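Local coordinates for purine nucleoside phosphorylase (Thermus thermophilus, PDB 6TK9), which probably catalyses the reversible phosphorolysis of purine nucleosides such as inosine and guanosine, releasing the free base and a pentose 1-phosphate, at residues A42-Y46 with G47-H51; V96-G99 with F100-A104; R262-R265 with G266-E270. All coordinates share one frame; numbering follows the deposited sequence.

Contact 1 (A42-Y46 with G47-H51); sequences AEIPY and GEIPH
I44 and I49 meet at about a right angle, the CG2 methyl of I44 pressing on the CG1 methylene of I49 at 3.7 Å. Each branch gets there through its first torsion. I44 has CG2 anti to the backbone N and CG1 swung beside that N (chi1 -42°), which leaves CG2 to face the returning chain. I49 points its CB back at segment 42-46, and CG1, anti to its carbonyl carbon, lies across the I44 methyl. The same CG1 also rests near the backbone oxygen of P45.

A second pair lies next to this one. The E48 chain runs out extended beyond CG and slants past the P45 ring, placing its carboxylate beside the CG-CD bond of the proline; OE2 is 3.5 Å from P45 CG and OE1 is 3.9 Å from P45 CD. This is a van der Waals contact to ring carbons.

What brings these groups together is a 3-10 turn at the end of strand 39-45, where the chain leaves the antiparallel pairing with strand 63-66. Two successive i to i+3 bonds define it: E48 N to P45 O at 3.3 Å, and the shorter I49 N to Y46 O at 2.9 Å. In both, the donor stands well above the carbonyl plane, by 50° and 52°, as the tight turn pulls the N-H groups over the carbonyls.

The Y46 ring meets that of F52, and its OH is hydrogen-bonded to G79 O. Helix 4-14 covers the second segment: A9 touches I49 and Y12 touches E48.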
ATOM      1  N   ALA A  42      29.586 -37.429  18.154  1.00 44.65           N
ATOM      2  CA  ALA A  42      29.593 -36.570  19.366  1.00 45.51           C
ATOM      3  C   ALA A  42      28.192 -36.017  19.626  1.00 46.88           C
ATOM      4  O   ALA A  42      27.434 -35.840  18.654  1.00 48.53           O
ATOM      5  CB  ALA A  42      30.564 -35.429  19.205  1.00 49.10           C
ATOM      6  N   GLU A  43      27.886 -35.762  20.899  1.00 44.84           N
ATOM      7  CA  GLU A  43      26.617 -35.164  21.385  1.00 50.80           C
ATOM      8  C   GLU A  43      26.960 -34.298  22.608  1.00 55.44           C
ATOM      9  O   GLU A  43      27.038 -34.855  23.725  1.00 60.90           O
ATOM     10  CB  GLU A  43      25.576 -36.251  21.683  1.00 52.19           C
ATOM     11  CG  GLU A  43      24.293 -35.729  22.336  1.00 56.53           C
ATOM     12  CD  GLU A  43      23.066 -36.635  22.259  1.00 59.11           C
ATOM     13  OE1 GLU A  43      23.200 -37.767  21.764  1.00 62.85           O
ATOM     14  OE2 GLU A  43      21.967 -36.204  22.692  1.00 59.38           O
ATOM     15  N   ILE A  44      27.176 -32.994  22.394  1.00 52.34           N
ATOM     16  CA  ILE A  44      27.582 -32.008  23.439  1.00 48.12           C
ATOM     17  C   ILE A  44      26.433 -31.044  23.730  1.00 47.03           C
ATOM     18  O   ILE A  44      26.069 -30.234  22.882  1.00 47.97           O
ATOM     19  CB  ILE A  44      28.834 -31.247  22.979  1.00 49.38           C
ATOM     20  CG1 ILE A  44      29.858 -32.170  22.308  1.00 48.13           C
ATOM     21  CG2 ILE A  44      29.421 -30.481  24.154  1.00 51.32           C
ATOM     22  CD1 ILE A  44      30.762 -31.466  21.337  1.00 49.00           C
ATOM     23  N   PRO A  45      25.869 -31.037  24.957  1.00 48.18           N
ATOM     24  CA  PRO A  45      24.910 -30.002  25.340  1.00 47.36           C
ATOM     25  C   PRO A  45      25.558 -28.606  25.308  1.00 47.99           C
ATOM     26  O   PRO A  45      26.756 -28.488  25.533  1.00 50.99           O
ATOM     27  CB  PRO A  45      24.456 -30.355  26.762  1.00 47.87           C
ATOM     28  CG  PRO A  45      25.386 -31.463  27.238  1.00 49.35           C
ATOM     29  CD  PRO A  45      26.164 -31.972  26.045  1.00 46.70           C
ATOM     30  N   TYR A  46      24.757 -27.578  25.030  1.00 47.31           N
ATOM     31  CA  TYR A  46      25.224 -26.190  24.769  1.00 46.17           C
ATOM     32  C   TYR A  46      25.944 -25.644  26.012  1.00 48.85           C
ATOM     33  O   TYR A  46      27.025 -25.008  25.843  1.00 43.15           O
ATOM     34  CB  TYR A  46      24.043 -25.336  24.315  1.00 44.98           C
ATOM     35  CG  TYR A  46      23.489 -25.651  22.944  1.00 45.36           C
ATOM     36  CD1 TYR A  46      24.172 -26.447  22.037  1.00 40.91           C
ATOM     37  CD2 TYR A  46      22.295 -25.079  22.522  1.00 45.94           C
ATOM     38  CE1 TYR A  46      23.650 -26.716  20.781  1.00 42.97           C
ATOM     39  CE2 TYR A  46      21.774 -25.315  21.263  1.00 45.04           C
ATOM     40  CZ  TYR A  46      22.460 -26.133  20.383  1.00 43.25           C
ATOM     41  OH  TYR A  46      21.950 -26.368  19.142  1.00 40.88           O
ATOM     42  N   GLY A  47      25.406 -25.960  27.205  1.00 45.27           N
ATOM     43  CA  GLY A  47      25.903 -25.508  28.518  1.00 46.84           C
ATOM     44  C   GLY A  47      27.373 -25.814  28.759  1.00 45.88           C
ATOM     45  O   GLY A  47      27.989 -25.096  29.544  1.00 49.92           O
ATOM     46  N   GLU A  48      27.899 -26.862  28.136  1.00 50.87           N
ATOM     47  CA  GLU A  48      29.291 -27.350  28.316  1.00 55.12           C
ATOM     48  C   GLU A  48      30.245 -26.666  27.333  1.00 54.22           C
ATOM     49  O   GLU A  48      31.462 -26.806  27.546  1.00 54.70           O
ATOM     50  CB  GLU A  48      29.378 -28.865  28.084  1.00 58.27           C
ATOM     51  CG  GLU A  48      28.744 -29.715  29.183  1.00 60.80           C
ATOM     52  CD  GLU A  48      28.734 -31.218  28.912  1.00 63.04           C
ATOM     53  OE1 GLU A  48      29.525 -31.684  28.021  1.00 56.99           O
ATOM     54  OE2 GLU A  48      27.917 -31.921  29.578  1.00 63.02           O
ATOM     55  N   ILE A  49      29.742 -26.036  26.260  1.00 51.43           N
ATOM     56  CA  ILE A  49      30.616 -25.407  25.222  1.00 49.91           C
ATOM     57  C   ILE A  49      30.899 -23.970  25.640  1.00 48.99           C
ATOM     58  O   ILE A  49      29.987 -23.187  25.887  1.00 45.61           O
ATOM     59  CB  ILE A  49      30.012 -25.458  23.801  1.00 54.49           C
ATOM     60  CG1 ILE A  49      29.568 -26.863  23.394  1.00 52.07           C
ATOM     61  CG2 ILE A  49      30.987 -24.873  22.780  1.00 53.49           C
ATOM     62  CD1 ILE A  49      28.796 -26.886  22.096  1.00 53.95           C
ATOM     63  N   PRO A  50      32.179 -23.569  25.721  1.00 51.27           N
ATOM     64  CA  PRO A  50      32.526 -22.190  26.046  1.00 50.81           C
ATOM     65  C   PRO A  50      31.758 -21.155  25.213  1.00 46.84           C
ATOM     66  O   PRO A  50      31.786 -21.250  24.030  1.00 43.26           O
ATOM     67  CB  PRO A  50      34.028 -22.123  25.715  1.00 55.44           C
ATOM     68  CG  PRO A  50      34.528 -23.532  25.905  1.00 52.67           C
ATOM     69  CD  PRO A  50      33.359 -24.426  25.536  1.00 54.62           C
ATOM     70  N   HIS A  51      31.110 -20.197  25.881  1.00 51.79           N
ATOM     71  CA  HIS A  51      30.476 -18.981  25.301  1.00 52.41           C
ATOM     72  C   HIS A  51      29.191 -19.342  24.552  1.00 53.38           C
ATOM     73  O   HIS A  51      28.700 -18.485  23.801  1.00 58.21           O
ATOM     74  CB  HIS A  51      31.453 -18.240  24.377  1.00 53.46           C
ATOM     75  CG  HIS A  51      32.809 -18.043  24.962  1.00 58.43           C
ATOM     76  ND1 HIS A  51      33.010 -17.329  26.125  1.00 59.35           N
ATOM     77  CD2 HIS A  51      34.027 -18.468  24.553  1.00 60.09           C
ATOM     78  CE1 HIS A  51      34.298 -17.326  26.412  1.00 61.94           C
ATOM     79  NE2 HIS A  51      34.945 -18.017  25.460  1.00 63.67           N
TER

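Contact 2 (V96-G99 with F100-A104)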
ATOM      1  N   VAL A  96      26.007 -20.962  15.039  1.00 37.79           N
ATOM      2  CA  VAL A  96      26.245 -21.100  13.566  1.00 38.68           C
ATOM      3  C   VAL A  96      27.626 -20.535  13.187  1.00 40.49           C
ATOM      4  O   VAL A  96      28.197 -21.023  12.205  1.00 46.17           O
ATOM      5  CB  VAL A  96      25.134 -20.480  12.699  1.00 37.03           C
ATOM      6  CG1 VAL A  96      23.806 -21.180  12.931  1.00 35.89           C
ATOM      7  CG2 VAL A  96      25.002 -18.977  12.897  1.00 37.89           C
ATOM      8  N   ARG A  97      28.164 -19.561  13.917  1.00 38.88           N
ATOM      9  CA  ARG A  97      29.528 -19.032  13.636  1.00 43.70           C
ATOM     10  C   ARG A  97      30.558 -20.140  13.933  1.00 45.85           C
ATOM     11  O   ARG A  97      31.375 -20.423  13.034  1.00 46.78           O
ATOM     12  CB  ARG A  97      29.802 -17.732  14.410  1.00 44.05           C
ATOM     13  CG  ARG A  97      29.093 -16.500  13.847  1.00 44.95           C
ATOM     14  CD  ARG A  97      29.135 -15.277  14.756  1.00 44.95           C
ATOM     15  NE  ARG A  97      29.142 -14.018  14.022  1.00 45.97           N
ATOM     16  CZ  ARG A  97      29.061 -12.792  14.556  1.00 44.21           C
ATOM     17  NH1 ARG A  97      28.967 -12.623  15.864  1.00 39.63           N
ATOM     18  NH2 ARG A  97      29.090 -11.731  13.760  1.00 45.16           N
ATOM     19  N   VAL A  98      30.507 -20.754  15.127  1.00 44.11           N
ATOM     20  CA  VAL A  98      31.327 -21.948  15.513  1.00 44.87           C
ATOM     21  C   VAL A  98      31.090 -23.068  14.492  1.00 42.29           C
ATOM     22  O   VAL A  98      32.071 -23.679  14.019  1.00 36.06           O
ATOM     23  CB  VAL A  98      31.010 -22.422  16.945  1.00 46.61           C
ATOM     24  CG1 VAL A  98      31.596 -23.792  17.242  1.00 46.31           C
ATOM     25  CG2 VAL A  98      31.489 -21.415  17.970  1.00 48.79           C
ATOM     26  N   GLY A  99      29.829 -23.300  14.137  1.00 40.43           N
ATOM     27  CA  GLY A  99      29.470 -24.286  13.105  1.00 41.31           C
ATOM     28  C   GLY A  99      30.273 -24.068  11.841  1.00 42.49           C
ATOM     29  O   GLY A  99      30.727 -25.049  11.232  1.00 43.38           O
ATOM     30  N   PHE A 100      30.408 -22.816  11.418  1.00 46.04           N
ATOM     31  CA  PHE A 100      31.092 -22.466  10.148  1.00 46.45           C
ATOM     32  C   PHE A 100      32.573 -22.835  10.272  1.00 44.79           C
ATOM     33  O   PHE A 100      33.147 -23.345   9.309  1.00 42.44           O
ATOM     34  CB  PHE A 100      30.892 -20.988   9.806  1.00 42.69           C
ATOM     35  CG  PHE A 100      31.577 -20.557   8.538  1.00 38.36           C
ATOM     36  CD1 PHE A 100      31.005 -20.810   7.301  1.00 38.66           C
ATOM     37  CD2 PHE A 100      32.789 -19.892   8.586  1.00 35.72           C
ATOM     38  CE1 PHE A 100      31.629 -20.401   6.132  1.00 35.47           C
ATOM     39  CE2 PHE A 100      33.423 -19.499   7.419  1.00 35.54           C
ATOM     40  CZ  PHE A 100      32.849 -19.764   6.196  1.00 35.54           C
ATOM     41  N   PHE A 101      33.152 -22.586  11.441  1.00 46.20           N
ATOM     42  CA  PHE A 101      34.613 -22.658  11.676  1.00 50.22           C
ATOM     43  C   PHE A 101      35.011 -24.091  12.004  1.00 48.78           C
ATOM     44  O   PHE A 101      36.220 -24.350  11.964  1.00 48.34           O
ATOM     45  CB  PHE A 101      35.036 -21.677  12.766  1.00 53.04           C
ATOM     46  CG  PHE A 101      35.268 -20.290  12.236  1.00 56.29           C
ATOM     47  CD1 PHE A 101      36.356 -20.029  11.412  1.00 59.69           C
ATOM     48  CD2 PHE A 101      34.390 -19.258  12.539  1.00 54.32           C
ATOM     49  CE1 PHE A 101      36.568 -18.756  10.903  1.00 61.95           C
ATOM     50  CE2 PHE A 101      34.603 -17.985  12.033  1.00 57.40           C
ATOM     51  CZ  PHE A 101      35.688 -17.737  11.215  1.00 62.10           C
ATOM     52  N   LEU A 102      34.031 -24.948  12.320  1.00 48.20           N
ATOM     53  CA  LEU A 102      34.169 -26.430  12.378  1.00 47.89           C
ATOM     54  C   LEU A 102      34.247 -27.001  10.953  1.00 51.92           C
ATOM     55  O   LEU A 102      34.825 -28.108  10.798  1.00 54.27           O
ATOM     56  CB  LEU A 102      32.977 -27.039  13.118  1.00 44.28           C
ATOM     57  CG  LEU A 102      33.003 -26.920  14.636  1.00 46.81           C
ATOM     58  CD1 LEU A 102      31.662 -27.315  15.233  1.00 49.01           C
ATOM     59  CD2 LEU A 102      34.119 -27.764  15.235  1.00 47.27           C
ATOM     60  N   GLY A 103      33.667 -26.303   9.965  1.00 49.51           N
ATOM     61  CA  GLY A 103      33.800 -26.625   8.527  1.00 47.36           C
ATOM     62  C   GLY A 103      32.461 -26.771   7.799  1.00 47.42           C
ATOM     63  O   GLY A 103      32.505 -26.991   6.601  1.00 44.13           O
ATOM     64  N   ALA A 104      31.312 -26.659   8.479  1.00 47.51           N
ATOM     65  CA  ALA A 104      29.982 -26.517   7.837  1.00 48.30           C
ATOM     66  C   ALA A 104      29.932 -25.213   7.019  1.00 52.38           C
ATOM     67  O   ALA A 104      29.701 -24.162   7.631  1.00 63.02           O
ATOM     68  CB  ALA A 104      28.893 -26.550   8.884  1.00 45.45           C
TER
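F101 brings CD2 of its ring to within 3.3 Å of R97 O. The setting is the last turns of helix 94-102, closed by a Schellman motif at G103. The F101 ring takes this place because CG is anti to its own carbonyl carbon (chi1 -84°), which lays it back beside the backbone N. F100 makes the other choice: its CG is anti to the backbone N (chi1 179°), which carries the ring off from the first segment, while its CB stays 3.3 Å from R97 O. The two neighbouring rings still meet, F100 CD2 lying over the centre of one F101 face.

V98 and L102, one turn apart, run side by side in the same direction, V98 CG1 4.1 Å from L102 CD1. Beneath them L102 N bonds to V98 O at 2.9 Å. This ridge faces helix 4-14, where V98 touches A9 and L102 touches V13. F101 sits between that helix, at I6 and V10, and L222 of helix 213-222. Cutting F101 back to an alanine is likely to open a gap between those two helices and leave the F100 ring without the face it now touches.

At the end of the helix G103 adopts a positive phi of 127°, at which a CB would jam against the carbonyl oxygen of L102. The chain turns there, and G99 O receives two weak bonds, from G103 N and A104 N. The A104 methyl closes on the same oxygen, its CB 3.3 Å from G99 O.

Contact 3 (R262-R265 with G266-E270)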
ATOM      1  N   ARG A 262      11.592 -36.459   5.642  1.00 41.35           N
ATOM      2  CA  ARG A 262      11.726 -37.062   4.287  1.00 43.08           C
ATOM      3  C   ARG A 262      12.226 -35.994   3.311  1.00 46.08           C
ATOM      4  O   ARG A 262      12.993 -36.353   2.387  1.00 48.18           O
ATOM      5  CB  ARG A 262      10.408 -37.671   3.814  1.00 44.75           C
ATOM      6  CG  ARG A 262      10.568 -38.569   2.599  1.00 48.98           C
ATOM      7  CD  ARG A 262       9.244 -38.947   1.962  1.00 50.44           C
ATOM      8  NE  ARG A 262       9.492 -39.369   0.588  1.00 50.57           N
ATOM      9  CZ  ARG A 262       8.618 -39.269  -0.417  1.00 53.69           C
ATOM     10  NH1 ARG A 262       7.409 -38.756  -0.226  1.00 48.51           N
ATOM     11  NH2 ARG A 262       8.972 -39.677  -1.624  1.00 53.72           N
ATOM     12  N   TYR A 263      11.820 -34.730   3.509  1.00 46.92           N
ATOM     13  CA  TYR A 263      12.169 -33.609   2.604  1.00 46.04           C
ATOM     14  C   TYR A 263      13.616 -33.206   2.904  1.00 42.79           C
ATOM     15  O   TYR A 263      14.432 -33.130   1.956  1.00 39.84           O
ATOM     16  CB  TYR A 263      11.123 -32.485   2.677  1.00 50.39           C
ATOM     17  CG  TYR A 263      11.411 -31.321   1.760  1.00 46.95           C
ATOM     18  CD1 TYR A 263      11.411 -31.466   0.384  1.00 47.19           C
ATOM     19  CD2 TYR A 263      11.722 -30.074   2.270  1.00 49.97           C
ATOM     20  CE1 TYR A 263      11.721 -30.411  -0.463  1.00 47.20           C
ATOM     21  CE2 TYR A 263      12.002 -28.997   1.440  1.00 50.08           C
ATOM     22  CZ  TYR A 263      12.004 -29.163   0.067  1.00 48.21           C
ATOM     23  OH  TYR A 263      12.317 -28.105  -0.734  1.00 42.55           O
ATOM     24  N   VAL A 264      13.956 -33.008   4.180  1.00 43.38           N
ATOM     25  CA  VAL A 264      15.316 -32.530   4.572  1.00 40.53           C
ATOM     26  C   VAL A 264      16.327 -33.550   4.057  1.00 41.30           C
ATOM     27  O   VAL A 264      17.345 -33.139   3.438  1.00 38.96           O
ATOM     28  CB  VAL A 264      15.449 -32.319   6.090  1.00 44.76           C
ATOM     29  CG1 VAL A 264      16.887 -32.014   6.478  1.00 43.13           C
ATOM     30  CG2 VAL A 264      14.528 -31.210   6.593  1.00 48.11           C
ATOM     31  N   ARG A 265      16.030 -34.835   4.284  1.00 46.58           N
ATOM     32  CA  ARG A 265      16.865 -35.989   3.831  1.00 47.41           C
ATOM     33  C   ARG A 265      17.028 -35.912   2.308  1.00 46.24           C
ATOM     34  O   ARG A 265      18.179 -36.012   1.844  1.00 46.38           O
ATOM     35  CB  ARG A 265      16.243 -37.328   4.247  1.00 48.80           C
ATOM     36  CG  ARG A 265      16.423 -37.697   5.714  1.00 46.75           C
ATOM     37  CD  ARG A 265      15.545 -38.889   6.045  1.00 47.98           C
ATOM     38  NE  ARG A 265      15.733 -39.344   7.414  1.00 48.22           N
ATOM     39  CZ  ARG A 265      16.791 -40.017   7.852  1.00 47.10           C
ATOM     40  NH1 ARG A 265      17.788 -40.319   7.033  1.00 49.17           N
ATOM     41  NH2 ARG A 265      16.854 -40.387   9.119  1.00 46.71           N
ATOM     42  N   GLY A 266      15.921 -35.731   1.576  1.00 45.61           N
ATOM     43  CA  GLY A 266      15.916 -35.562   0.109  1.00 46.68           C
ATOM     44  C   GLY A 266      16.956 -34.548  -0.342  1.00 46.99           C
ATOM     45  O   GLY A 266      17.768 -34.876  -1.230  1.00 47.46           O
ATOM     46  N   ILE A 267      16.948 -33.369   0.282  1.00 45.54           N
ATOM     47  CA  ILE A 267      17.896 -32.253   0.001  1.00 44.51           C
ATOM     48  C   ILE A 267      19.323 -32.689   0.371  1.00 45.26           C
ATOM     49  O   ILE A 267      20.202 -32.616  -0.506  1.00 44.71           O
ATOM     50  CB  ILE A 267      17.446 -30.987   0.759  1.00 42.82           C
ATOM     51  CG1 ILE A 267      16.156 -30.430   0.155  1.00 44.25           C
ATOM     52  CG2 ILE A 267      18.559 -29.951   0.810  1.00 41.03           C
ATOM     53  CD1 ILE A 267      15.300 -29.651   1.130  1.00 47.62           C
ATOM     54  N   LEU A 268      19.547 -33.107   1.621  1.00 45.68           N
ATOM     55  CA  LEU A 268      20.860 -33.615   2.117  1.00 46.75           C
ATOM     56  C   LEU A 268      21.499 -34.564   1.102  1.00 43.25           C
ATOM     57  O   LEU A 268      22.734 -34.511   0.955  1.00 47.18           O
ATOM     58  CB  LEU A 268      20.681 -34.349   3.452  1.00 50.67           C
ATOM     59  CG  LEU A 268      21.359 -33.712   4.662  1.00 53.10           C
ATOM     60  CD1 LEU A 268      20.869 -32.295   4.878  1.00 57.81           C
ATOM     61  CD2 LEU A 268      21.088 -34.539   5.905  1.00 58.57           C
ATOM     62  N   ALA A 269      20.718 -35.436   0.463  1.00 43.98           N
ATOM     63  CA  ALA A 269      21.250 -36.527  -0.388  1.00 44.65           C
ATOM     64  C   ALA A 269      21.903 -35.935  -1.638  1.00 47.47           C
ATOM     65  O   ALA A 269      22.808 -36.584  -2.170  1.00 51.66           O
ATOM     66  CB  ALA A 269      20.164 -37.499  -0.741  1.00 41.37           C
ATOM     67  N   GLU A 270      21.490 -34.736  -2.059  1.00 50.75           N
ATOM     68  CA  GLU A 270      21.941 -34.112  -3.332  1.00 55.18           C
ATOM     69  C   GLU A 270      23.106 -33.139  -3.094  1.00 55.20           C
ATOM     70  O   GLU A 270      23.662 -32.693  -4.092  1.00 53.12           O
ATOM     71  CB  GLU A 270      20.780 -33.389  -4.013  1.00 65.00           C
ATOM     72  CG  GLU A 270      19.484 -34.194  -4.085  1.00 74.69           C
ATOM     73  CD  GLU A 270      19.408 -35.292  -5.141  1.00 80.78           C
ATOM     74  OE1 GLU A 270      20.230 -36.236  -5.088  1.00 86.14           O
ATOM     75  OE2 GLU A 270      18.509 -35.212  -6.004  1.00 71.91           O
TER
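Y263 holds CG anti to its backbone N (chi1 -179°), while I267, with CG1 beside its own N (chi1 -70°) and CD1 carried on outward, reaches back one turn to the ring. The result is an i to i+4 CH-pi contact on helix 257-270: I267 CD1 stands over one face of the Y263 ring, 3.6 Å from the centroid and displaced toward the CE2-CZ rim, 3.4 Å from Y263 CE2. This pair sits on the buried side of the helix, against helix 161-173 and L229 of strand 225-235. The Y263 hydroxyl is hydrogen-bonded to A167 O, which helps to fix the ring that the methyl covers.

V264 and L268 repeat the spacing more loosely, V264 CG1 4.3 Å from L268 CD1, and L268 goes on to touch L108 in strand 106-115. R265 is extended from CG to NE, its NH2 in a salt bridge with E37.

Backbone i to i+4 bonds run underneath. I267 N reaches Y263 O at 3.0 Å, and A269 N reaches R265 O at 2.9 Å. At G266 a CB would come close to Y263 O. The straightest bond of the set is L268 N to V264 O, 2.9 Å long with an N-H...O angle of 176°, and its donor lies in the carbonyl plane.

Contacts 1 and 2 are neighbours, their centres about 14 Å apart and their nearest atoms about 6 Å, so they do not touch directly. Helix 4-14 joins them, since I49 and V98 both rest on A9; F52, in a loop, is a second link, meeting Y46 and V98. Contact 3 lies farther off, its centre about 21 Å from that of contact 2 and about 27 Å from that of contact 1. Its tie to contact 2 runs through the central sheet: helix 94-102 leads into strand 106-115, whose L108 packs on I267 and L268. All three are local packing inside one chain of the phosphorylase-superfamily fold, and no other chain of the six-chain assembly touches them.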